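Local coordinates for thiol-disulfide isomerase and thioredoxins (PDB 3LOR), which probably acts as a thioredoxin-fold oxidoreductase of the TlpA-like family, exchanging thiols and disulfides, and can bind calcium, at residues Q52-K55 with I56-I60; S111-K115 with Y116-G120; D142-V145 with L146-L150. One frame throughout, in Å; residues are numbered along the deposited sequence.

Interaction 1: Q52-K55 with I56-I60; sequences QAQK and IHRMI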
ATOM      1  N   GLN A  52      -1.385  -1.793 -13.638  1.00 11.40           N
ATOM      2  CA  GLN A  52      -2.443  -2.782 -13.588  1.00 11.18           C
ATOM      3  C   GLN A  52      -2.509  -3.632 -14.862  1.00 11.20           C
ATOM      4  O   GLN A  52      -2.662  -4.803 -14.785  1.00 10.56           O
ATOM      5  CB  GLN A  52      -3.767  -2.091 -13.361  1.00 10.53           C
ATOM      6  CG  GLN A  52      -4.923  -2.963 -13.230  1.00 11.30           C
ATOM      7  CD  GLN A  52      -6.131  -2.254 -12.625  1.00 12.36           C
ATOM      8  OE1 GLN A  52      -6.467  -2.465 -11.483  1.00  9.00           O
ATOM      9  NE2 GLN A  52      -6.766  -1.427 -13.394  1.00  9.91           N
ATOM     10  N   ALA A  53      -2.363  -3.009 -16.012  1.00 10.53           N
ATOM     11  CA  ALA A  53      -2.268  -3.696 -17.266  1.00 11.01           C
ATOM     12  C   ALA A  53      -1.040  -4.626 -17.327  1.00 11.19           C
ATOM     13  O   ALA A  53      -1.157  -5.702 -17.779  1.00 11.34           O
ATOM     14  CB  ALA A  53      -2.271  -2.727 -18.369  1.00  9.78           C
ATOM     15  N   GLN A  54       0.102  -4.192 -16.830  1.00 11.86           N
ATOM     16  CA  GLN A  54       1.292  -5.023 -16.774  1.00 12.19           C
ATOM     17  C   GLN A  54       1.074  -6.222 -15.883  1.00 12.45           C
ATOM     18  O   GLN A  54       1.483  -7.275 -16.193  1.00 12.19           O
ATOM     19  CB  GLN A  54       2.524  -4.278 -16.291  1.00 11.80           C
ATOM     20  CG  GLN A  54       2.803  -2.997 -16.969  1.00 13.28           C
ATOM     21  CD  GLN A  54       4.142  -2.413 -16.631  1.00 14.34           C
ATOM     22  OE1 GLN A  54       5.128  -2.780 -17.200  1.00 15.29           O
ATOM     23  NE2 GLN A  54       4.167  -1.491 -15.712  1.00 14.47           N
ATOM     24  N   LYS A  55       0.392  -6.031 -14.780  1.00 11.36           N
ATOM     25  CA  LYS A  55       0.088  -7.099 -13.898  1.00 11.52           C
ATOM     26  C   LYS A  55      -0.783  -8.132 -14.567  1.00 11.69           C
ATOM     27  O   LYS A  55      -0.572  -9.291 -14.418  1.00 10.93           O
ATOM     28  CB  LYS A  55      -0.578  -6.583 -12.642  1.00 11.75           C
ATOM     29  CG  LYS A  55      -0.865  -7.599 -11.598  1.00 13.92           C
ATOM     30  CD  LYS A  55      -1.640  -6.993 -10.456  1.00 17.95           C
ATOM     31  CE  LYS A  55      -1.480  -7.768  -9.203  1.00 20.22           C
ATOM     32  NZ  LYS A  55      -1.983  -7.038  -8.019  1.00 23.64           N
ATOM     33  N   ILE A  56      -1.761  -7.698 -15.320  1.00 10.93           N
ATOM     34  CA  ILE A  56      -2.587  -8.618 -16.017  1.00 11.21           C
ATOM     35  C   ILE A  56      -1.752  -9.407 -17.009  1.00 11.39           C
ATOM     36  O   ILE A  56      -1.848 -10.577 -17.081  1.00 11.30           O
ATOM     37  CB  ILE A  56      -3.670  -7.901 -16.796  1.00 10.87           C
ATOM     38  CG1 ILE A  56      -4.674  -7.244 -15.878  1.00 11.98           C
ATOM     39  CG2 ILE A  56      -4.385  -8.835 -17.656  1.00 12.25           C
ATOM     40  CD1 ILE A  56      -5.549  -6.294 -16.569  1.00  7.59           C
ATOM     41  N   HIS A  57      -0.911  -8.720 -17.737  1.00 11.14           N
ATOM     42  CA  HIS A  57      -0.091  -9.324 -18.737  1.00 11.94           C
ATOM     43  C   HIS A  57       0.856 -10.380 -18.165  1.00 12.18           C
ATOM     44  O   HIS A  57       1.028 -11.398 -18.734  1.00 12.95           O
ATOM     45  CB  HIS A  57       0.689  -8.239 -19.425  1.00 10.99           C
ATOM     46  CG  HIS A  57       1.677  -8.730 -20.416  1.00 12.21           C
ATOM     47  ND1 HIS A  57       1.320  -9.310 -21.600  1.00 12.24           N
ATOM     48  CD2 HIS A  57       3.023  -8.704 -20.410  1.00 12.14           C
ATOM     49  CE1 HIS A  57       2.395  -9.615 -22.281  1.00 12.84           C
ATOM     50  NE2 HIS A  57       3.443  -9.255 -21.582  1.00 12.86           N
ATOM     51  N   ARG A  58       1.477 -10.088 -17.048  1.00 12.91           N
ATOM     52  CA  ARG A  58       2.311 -11.028 -16.345  1.00 14.11           C
ATOM     53  C   ARG A  58       1.589 -12.186 -15.715  1.00 14.65           C
ATOM     54  O   ARG A  58       2.048 -13.270 -15.752  1.00 14.67           O
ATOM     55  CB  ARG A  58       3.172 -10.295 -15.325  1.00 14.26           C
ATOM     56  CG  ARG A  58       4.088  -9.280 -15.970  1.00 16.06           C
ATOM     57  CD  ARG A  58       5.016  -8.619 -14.995  1.00 19.10           C
ATOM     58  NE  ARG A  58       5.607  -7.364 -15.446  1.00 21.85           N
ATOM     59  CZ  ARG A  58       6.252  -7.172 -16.591  1.00 23.32           C
ATOM     60  NH1 ARG A  58       6.383  -8.139 -17.460  1.00 24.39           N
ATOM     61  NH2 ARG A  58       6.751  -5.997 -16.885  1.00 22.91           N
HETATM   62  N   MSE A  59       0.478 -11.923 -15.078  1.00 15.28           N
HETATM   63  CA  MSE A  59      -0.392 -12.937 -14.517  1.00 16.38           C
HETATM   64  C   MSE A  59      -1.236 -13.858 -15.380  1.00 15.98           C
HETATM   65  O   MSE A  59      -1.514 -14.933 -14.977  1.00 16.17           O
HETATM   66  CB  MSE A  59      -1.199 -12.389 -13.370  1.00 16.92           C
HETATM   67  CG  MSE A  59      -0.312 -11.781 -12.352  1.00 20.79           C
HETATM   68 SE   MSE A  59      -1.145 -11.495 -10.772  1.00 30.16          SE
HETATM   69  CE  MSE A  59      -0.764 -13.162 -10.016  1.00 28.49           C
ATOM     70  N   ILE A  60      -1.739 -13.397 -16.496  1.00 15.34           N
ATOM     71  CA  ILE A  60      -2.623 -14.211 -17.267  1.00 15.17           C
ATOM     72  C   ILE A  60      -2.029 -14.467 -18.605  1.00 15.16           C
ATOM     73  O   ILE A  60      -1.540 -13.591 -19.238  1.00 15.49           O
ATOM     74  CB  ILE A  60      -3.975 -13.581 -17.426  1.00 15.46           C
ATOM     75  CG1 ILE A  60      -4.568 -13.257 -16.082  1.00 13.66           C
ATOM     76  CG2 ILE A  60      -4.902 -14.492 -18.141  1.00 15.25           C
ATOM     77  CD1 ILE A  60      -5.833 -12.687 -16.202  1.00 12.81           C
TER

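Interaction 2: S111-K115 with Y116-G120; sequences STMKK and YRLEG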
ATOM      1  N   SER A 111      -9.237   9.078 -32.923  1.00 13.10           N
ATOM      2  CA  SER A 111     -10.310   8.365 -33.535  1.00 13.09           C
ATOM      3  C   SER A 111     -11.009   7.298 -32.734  1.00 13.24           C
ATOM      4  O   SER A 111     -12.182   7.341 -32.620  1.00 13.04           O
ATOM      5  CB  SER A 111      -9.787   7.733 -34.788  1.00 13.05           C
ATOM      6  OG  SER A 111     -10.830   7.433 -35.627  1.00 15.67           O
ATOM      7  N   THR A 112     -10.267   6.390 -32.142  1.00 13.22           N
ATOM      8  CA  THR A 112     -10.824   5.370 -31.295  1.00 13.01           C
ATOM      9  C   THR A 112     -11.474   5.998 -30.087  1.00 13.23           C
ATOM     10  O   THR A 112     -12.544   5.636 -29.707  1.00 13.06           O
ATOM     11  CB  THR A 112      -9.788   4.302 -30.902  1.00 13.45           C
ATOM     12  OG1 THR A 112      -9.150   3.799 -32.053  1.00 12.93           O
ATOM     13  CG2 THR A 112     -10.421   3.172 -30.208  1.00 12.34           C
HETATM   14  N   MSE A 113     -10.833   6.983 -29.526  1.00 13.27           N
HETATM   15  CA  MSE A 113     -11.352   7.675 -28.383  1.00 14.07           C
HETATM   16  C   MSE A 113     -12.675   8.381 -28.657  1.00 14.24           C
HETATM   17  O   MSE A 113     -13.557   8.330 -27.856  1.00 13.98           O
HETATM   18  CB  MSE A 113     -10.302   8.650 -27.853  1.00 14.38           C
HETATM   19  CG  MSE A 113     -10.730   9.590 -26.729  1.00 16.00           C
HETATM   20 SE   MSE A 113      -9.311  10.441 -25.767  1.00 19.29          SE
HETATM   21  CE  MSE A 113     -10.280  11.681 -24.978  1.00 19.25           C
ATOM     22  N   LYS A 114     -12.782   9.031 -29.799  1.00 14.83           N
ATOM     23  CA  LYS A 114     -14.009   9.641 -30.271  1.00 14.97           C
ATOM     24  C   LYS A 114     -15.100   8.632 -30.519  1.00 14.79           C
ATOM     25  O   LYS A 114     -16.196   8.772 -30.090  1.00 14.48           O
ATOM     26  CB  LYS A 114     -13.739  10.314 -31.595  1.00 14.64           C
ATOM     27  CG  LYS A 114     -14.392  11.635 -31.812  1.00 16.40           C
ATOM     28  CD  LYS A 114     -15.813  11.698 -31.404  1.00 17.02           C
ATOM     29  CE  LYS A 114     -16.540  12.767 -32.139  1.00 16.87           C
ATOM     30  NZ  LYS A 114     -17.260  13.598 -31.214  1.00 17.78           N
ATOM     31  N   LYS A 115     -14.742   7.576 -31.196  1.00 14.91           N
ATOM     32  CA  LYS A 115     -15.662   6.565 -31.611  1.00 15.48           C
ATOM     33  C   LYS A 115     -16.361   5.940 -30.412  1.00 14.70           C
ATOM     34  O   LYS A 115     -17.529   5.716 -30.440  1.00 14.02           O
ATOM     35  CB  LYS A 115     -14.860   5.519 -32.359  1.00 15.70           C
ATOM     36  CG  LYS A 115     -15.601   4.458 -33.009  1.00 18.51           C
ATOM     37  CD  LYS A 115     -14.719   3.221 -33.234  1.00 20.56           C
ATOM     38  CE  LYS A 115     -14.118   3.214 -34.561  1.00 19.19           C
ATOM     39  NZ  LYS A 115     -13.649   1.914 -34.995  1.00 19.89           N
ATOM     40  N   TYR A 116     -15.639   5.670 -29.346  1.00 13.97           N
ATOM     41  CA  TYR A 116     -16.238   5.042 -28.209  1.00 13.19           C
ATOM     42  C   TYR A 116     -16.601   6.035 -27.149  1.00 13.31           C
ATOM     43  O   TYR A 116     -17.021   5.688 -26.075  1.00 12.16           O
ATOM     44  CB  TYR A 116     -15.366   3.922 -27.679  1.00 13.53           C
ATOM     45  CG  TYR A 116     -15.172   2.825 -28.676  1.00 11.96           C
ATOM     46  CD1 TYR A 116     -16.233   2.247 -29.311  1.00 11.19           C
ATOM     47  CD2 TYR A 116     -13.928   2.401 -29.008  1.00 10.25           C
ATOM     48  CE1 TYR A 116     -16.045   1.283 -30.197  1.00 11.44           C
ATOM     49  CE2 TYR A 116     -13.743   1.451 -29.885  1.00  9.92           C
ATOM     50  CZ  TYR A 116     -14.783   0.895 -30.484  1.00 10.83           C
ATOM     51  OH  TYR A 116     -14.570  -0.061 -31.367  1.00 11.69           O
ATOM     52  N   ARG A 117     -16.396   7.282 -27.482  1.00 12.28           N
ATOM     53  CA  ARG A 117     -16.685   8.367 -26.593  1.00 13.27           C
ATOM     54  C   ARG A 117     -16.117   8.258 -25.184  1.00 12.97           C
ATOM     55  O   ARG A 117     -16.797   8.449 -24.234  1.00 13.36           O
ATOM     56  CB  ARG A 117     -18.133   8.852 -26.671  1.00 13.91           C
ATOM     57  CG  ARG A 117     -19.157   8.025 -26.034  1.00 16.87           C
ATOM     58  CD  ARG A 117     -20.555   8.409 -26.505  1.00 22.40           C
ATOM     59  NE  ARG A 117     -20.790   8.042 -27.891  1.00 25.37           N
ATOM     60  CZ  ARG A 117     -21.711   8.580 -28.676  1.00 26.27           C
ATOM     61  NH1 ARG A 117     -21.820   8.181 -29.918  1.00 26.49           N
ATOM     62  NH2 ARG A 117     -22.520   9.521 -28.227  1.00 26.77           N
ATOM     63  N   LEU A 118     -14.833   7.969 -25.099  1.00 12.41           N
ATOM     64  CA  LEU A 118     -14.161   7.931 -23.842  1.00 12.42           C
ATOM     65  C   LEU A 118     -14.109   9.281 -23.188  1.00 12.89           C
ATOM     66  O   LEU A 118     -13.938  10.268 -23.814  1.00 12.44           O
ATOM     67  CB  LEU A 118     -12.768   7.334 -23.976  1.00 12.20           C
ATOM     68  CG  LEU A 118     -12.645   6.092 -24.814  1.00 12.19           C
ATOM     69  CD1 LEU A 118     -11.247   5.688 -24.947  1.00 13.38           C
ATOM     70  CD2 LEU A 118     -13.471   4.962 -24.288  1.00 13.56           C
ATOM     71  N   GLU A 119     -14.298   9.277 -21.897  1.00 13.04           N
ATOM     72  CA  GLU A 119     -14.216  10.433 -21.068  1.00 13.55           C
ATOM     73  C   GLU A 119     -12.827  10.997 -20.924  1.00 13.33           C
ATOM     74  O   GLU A 119     -12.673  12.110 -20.588  1.00 13.60           O
ATOM     75  CB  GLU A 119     -14.797  10.130 -19.707  1.00 13.86           C
ATOM     76  CG  GLU A 119     -16.150   9.565 -19.767  1.00 16.89           C
ATOM     77  CD  GLU A 119     -16.740   9.270 -18.417  1.00 21.01           C
ATOM     78  OE1 GLU A 119     -16.690  10.141 -17.539  1.00 22.37           O
ATOM     79  OE2 GLU A 119     -17.280   8.173 -18.238  1.00 22.05           O
ATOM     80  N   GLY A 120     -11.812  10.199 -21.158  1.00 13.08           N
ATOM     81  CA  GLY A 120     -10.452  10.602 -20.939  1.00 12.01           C
ATOM     82  C   GLY A 120      -9.592   9.400 -20.630  1.00 11.99           C
ATOM     83  O   GLY A 120      -9.958   8.317 -20.946  1.00 11.93           O
TER

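Interaction 3: D142-V145 with L146-L150; sequences DDFV and LGLLL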
ATOM      1  N   ASP A 142     -10.401  -0.941  -9.129  1.00 12.75           N
ATOM      2  CA  ASP A 142      -9.813  -1.780  -8.121  1.00 12.33           C
ATOM      3  C   ASP A 142      -9.415  -3.142  -8.670  1.00 11.39           C
ATOM      4  O   ASP A 142     -10.058  -3.664  -9.515  1.00 10.97           O
ATOM      5  CB  ASP A 142     -10.809  -1.942  -6.997  1.00 12.73           C
ATOM      6  CG  ASP A 142     -10.305  -2.811  -5.919  1.00 14.85           C
ATOM      7  OD1 ASP A 142      -9.407  -2.406  -5.192  1.00 17.08           O
ATOM      8  OD2 ASP A 142     -10.776  -3.919  -5.812  1.00 17.02           O
ATOM      9  N   ASP A 143      -8.346  -3.712  -8.176  1.00 10.32           N
ATOM     10  CA  ASP A 143      -7.848  -4.971  -8.677  1.00 10.06           C
ATOM     11  C   ASP A 143      -8.836  -6.122  -8.545  1.00 10.10           C
ATOM     12  O   ASP A 143      -8.983  -6.890  -9.448  1.00  9.69           O
ATOM     13  CB  ASP A 143      -6.647  -5.386  -7.858  1.00 10.15           C
ATOM     14  CG  ASP A 143      -5.324  -4.948  -8.425  1.00 10.58           C
ATOM     15  OD1 ASP A 143      -5.230  -4.271  -9.427  1.00 10.98           O
ATOM     16  OD2 ASP A 143      -4.325  -5.321  -7.827  1.00 13.37           O
ATOM     17  N   PHE A 144      -9.498  -6.233  -7.409  1.00 10.64           N
ATOM     18  CA  PHE A 144     -10.493  -7.247  -7.186  1.00 10.54           C
ATOM     19  C   PHE A 144     -11.683  -7.171  -8.138  1.00 11.23           C
ATOM     20  O   PHE A 144     -12.119  -8.150  -8.653  1.00 11.33           O
ATOM     21  CB  PHE A 144     -10.998  -7.151  -5.766  1.00 10.79           C
ATOM     22  CG  PHE A 144     -12.020  -8.144  -5.431  1.00 11.16           C
ATOM     23  CD1 PHE A 144     -11.740  -9.465  -5.469  1.00  9.00           C
ATOM     24  CD2 PHE A 144     -13.277  -7.766  -5.082  1.00 12.73           C
ATOM     25  CE1 PHE A 144     -12.653 -10.362  -5.181  1.00 11.79           C
ATOM     26  CE2 PHE A 144     -14.208  -8.701  -4.780  1.00 14.14           C
ATOM     27  CZ  PHE A 144     -13.879 -10.000  -4.827  1.00 12.73           C
ATOM     28  N   VAL A 145     -12.197  -5.979  -8.361  1.00 11.02           N
ATOM     29  CA  VAL A 145     -13.279  -5.770  -9.293  1.00 11.47           C
ATOM     30  C   VAL A 145     -12.906  -6.134 -10.724  1.00 11.63           C
ATOM     31  O   VAL A 145     -13.659  -6.732 -11.409  1.00 12.06           O
ATOM     32  CB  VAL A 145     -13.745  -4.330  -9.266  1.00 11.06           C
ATOM     33  CG1 VAL A 145     -14.738  -4.075 -10.291  1.00 11.93           C
ATOM     34  CG2 VAL A 145     -14.294  -3.974  -7.986  1.00 12.28           C
ATOM     35  N   LEU A 146     -11.715  -5.765 -11.135  1.00 11.86           N
ATOM     36  CA  LEU A 146     -11.201  -6.125 -12.422  1.00 12.15           C
ATOM     37  C   LEU A 146     -11.049  -7.639 -12.569  1.00 12.40           C
ATOM     38  O   LEU A 146     -11.381  -8.180 -13.568  1.00 13.22           O
ATOM     39  CB  LEU A 146      -9.910  -5.389 -12.727  1.00 11.61           C
ATOM     40  CG  LEU A 146      -9.442  -5.442 -14.177  1.00 12.52           C
ATOM     41  CD1 LEU A 146     -10.435  -5.015 -15.138  1.00 12.31           C
ATOM     42  CD2 LEU A 146      -8.174  -4.741 -14.440  1.00 11.45           C
ATOM     43  N   GLY A 147     -10.606  -8.307 -11.534  1.00 11.85           N
ATOM     44  CA  GLY A 147     -10.561  -9.730 -11.561  1.00 11.87           C
ATOM     45  C   GLY A 147     -11.929 -10.303 -11.742  1.00 11.51           C
ATOM     46  O   GLY A 147     -12.105 -11.167 -12.528  1.00 11.48           O
ATOM     47  N   LEU A 148     -12.905  -9.783 -11.027  1.00 11.37           N
ATOM     48  CA  LEU A 148     -14.240 -10.289 -11.136  1.00 10.76           C
ATOM     49  C   LEU A 148     -14.732 -10.115 -12.556  1.00 11.17           C
ATOM     50  O   LEU A 148     -15.287 -11.011 -13.085  1.00  9.99           O
ATOM     51  CB  LEU A 148     -15.201  -9.602 -10.179  1.00 10.33           C
ATOM     52  CG  LEU A 148     -15.182  -9.800  -8.678  1.00 10.33           C
ATOM     53  CD1 LEU A 148     -16.115  -8.875  -8.001  1.00  9.47           C
ATOM     54  CD2 LEU A 148     -15.496 -11.178  -8.339  1.00 11.88           C
ATOM     55  N   LEU A 149     -14.495  -8.965 -13.155  1.00 11.03           N
ATOM     56  CA  LEU A 149     -14.929  -8.733 -14.496  1.00 11.62           C
ATOM     57  C   LEU A 149     -14.287  -9.624 -15.514  1.00 11.83           C
ATOM     58  O   LEU A 149     -14.980 -10.175 -16.306  1.00 11.87           O
ATOM     59  CB  LEU A 149     -14.740  -7.285 -14.904  1.00 11.67           C
ATOM     60  CG  LEU A 149     -15.528  -6.261 -14.121  1.00 12.36           C
ATOM     61  CD1 LEU A 149     -15.062  -4.915 -14.387  1.00 13.34           C
ATOM     62  CD2 LEU A 149     -16.965  -6.363 -14.338  1.00 14.33           C
ATOM     63  N   LEU A 150     -12.977  -9.771 -15.477  1.00 11.70           N
ATOM     64  CA  LEU A 150     -12.297 -10.691 -16.356  1.00 12.11           C
ATOM     65  C   LEU A 150     -12.690 -12.135 -16.141  1.00 12.14           C
ATOM     66  O   LEU A 150     -12.919 -12.848 -17.052  1.00 12.62           O
ATOM     67  CB  LEU A 150     -10.799 -10.580 -16.197  1.00 11.92           C
ATOM     68  CG  LEU A 150     -10.205  -9.341 -16.783  1.00 12.11           C
ATOM     69  CD1 LEU A 150      -8.806  -9.327 -16.633  1.00 13.03           C
ATOM     70  CD2 LEU A 150     -10.529  -9.289 -18.193  1.00 15.90           C
TER

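Interaction 1: Q52-K55 with I56-I60
Ile56 meets Gln52 one helical turn back: its N donates to Gln52 O (3.1 Å, N-H...O 155°), and its CG1 rests 3.3 Å from the same Gln52 O. That second approach follows from the first torsion, which sets CG1 beside the backbone N (chi1 -68°) and so over the preceding turn. His57 N continues the ladder to Ala53 O at 3.0 Å, while its ring swings off the preceding turn. Arg58 N gives a nearly straight bond to Gln54 O (2.9 Å, 167°), and its CG packs 3.3 Å from that oxygen. Beyond it the Arg58 and Gln54 side chains run alongside each other, pointing the same way; the guanidinium makes a weak hydrogen bond from NH2 to Gly93 O. Selenomethionine Met59 donates from N to Lys55 O, and its SE lies 4.0 Å from Lys55 CG, the two chains side by side and pointing the same way. Lys55 NZ carries on to a salt bridge with Asp143 and another with Asp142 of the second subunit. Ile60 is the first residue to leave helical angles. This last part of helix 43-59 belongs to the beta-alpha-beta unit of strands 32-38 and 65-71: Ala53, Ile56 and His57 touch Val67 of the second strand, and Gln52 and Ile56 pack on Leu146 of helix 143-154.

Interaction 2: S111-K115 with Y116-G120
Met113 O receives Leu118 N (3.1 Å, in the carbonyl plane) and Lys114 O receives Arg117 N, the latter from 71° out of the carbonyl plane, while Arg117 takes positive phi (50°). This is a Schellman motif, and it ends the short helix 111-115 and turns the chain toward strand 123-127. One step earlier Tyr116 N still makes a helical bond to Thr112 O.

The reversal brings Leu118 back across the helix end, where its CB lies 4.1 Å from CG of selenomethionine Met113; these two side chains cross obliquely. Further out, the extended Met113 chain carries its CE close to Gly120 CA. Gly120 itself adopts backbone angles at which a beta carbon would press on the preceding carbonyl oxygen.

Two residues of the helix meet the Tyr116 ring. The Thr112 side chain lies alongside, its CG2 3.8 Å from Tyr116 CE2, and Lys115 covers one face. Lys115 and Tyr116 point the same way, and both reach the calcium-binding segment seen in this protein, although no calcium is bound to this chain. Lys115 NZ forms a salt bridge with Asp13 and a hydrogen bond to Glu11 O, Tyr116 OH bonds to Glu11 N, and Thr112 OG1 to Asp13 N. The helix end thereby holds that segment at several points. A bend at chi3 (-94°) in the lysine chain sets the CH-pi contact: Lys115 CD stands 3.9 Å from the Tyr116 ring centroid, over the face and offset toward the rim.

Interaction 3: D142-V145 with L146-L150
Asp142 O accepts the N-H of Leu146 at 3.1 Å, closing the first turn of helix 143-154. Asp142 is also the N-cap: its OD2 takes a weak, bent bond from Phe144 N (3.1 Å, 126°) as well as a salt bridge from Lys55 of the second subunit, and the helix start should help stabilise its negative charge. Asp143 O accepts from Gly147 N at 3.0 Å, while its carboxylate is engaged by Lys55 of its own chain.

Phe144 makes the main side-chain contact. Its O bonds to Leu148 N (3.0 Å), and its ring takes Leu148 on one face: Leu148 CG is 4.2 Å from the Phe144 centroid, 18° off the ring normal, a CH-pi contact, with Leu148 CD1 3.7 Å from Phe144 CE2. The side chains reach this position from different torsions. CG of Phe144 is opposite its backbone N (chi1 -180°), whereas CG of Leu148 is beside its own. The Phe144 side chain also packs on Gly147 of the second subunit.

Val145 O bonds to Leu149 N, and Val145 CG1 lies 4.2 Å from Leu149 CD1, the two side chains side by side and pointing the same way. Val145 also meets Met59 of the second subunit, and Leu148 meets Leu150 there. Leu149 and Leu150 touch Leu126 of strand 123-127, and Leu150 also packs on Leu148 of the second subunit. The arrangement is that of an N-capped C-terminal helix packed on the central sheet of a thioredoxin fold, here also building a subunit interface.

Along the chain the three come in series: interaction 1 on helix 43-59, interaction 2 at the end of helix 111-115, and interaction 3 on helix 143-154. Interactions 1 and 3 are neighbours, with centres 12 Å apart on the same side of the chain's centre. They touch through a salt bridge and apolar packing, and both meet the second subunit. Interaction 2 lies about 24 Å from the first and 23 Å from the third, centre to centre, and is touched by no other chain of the assembly. Helices 43-59 and 143-154 thus pack together on the sheet and both take part in the subunit interface, while the calcium-binding segment is contacted by the 111-120 turn.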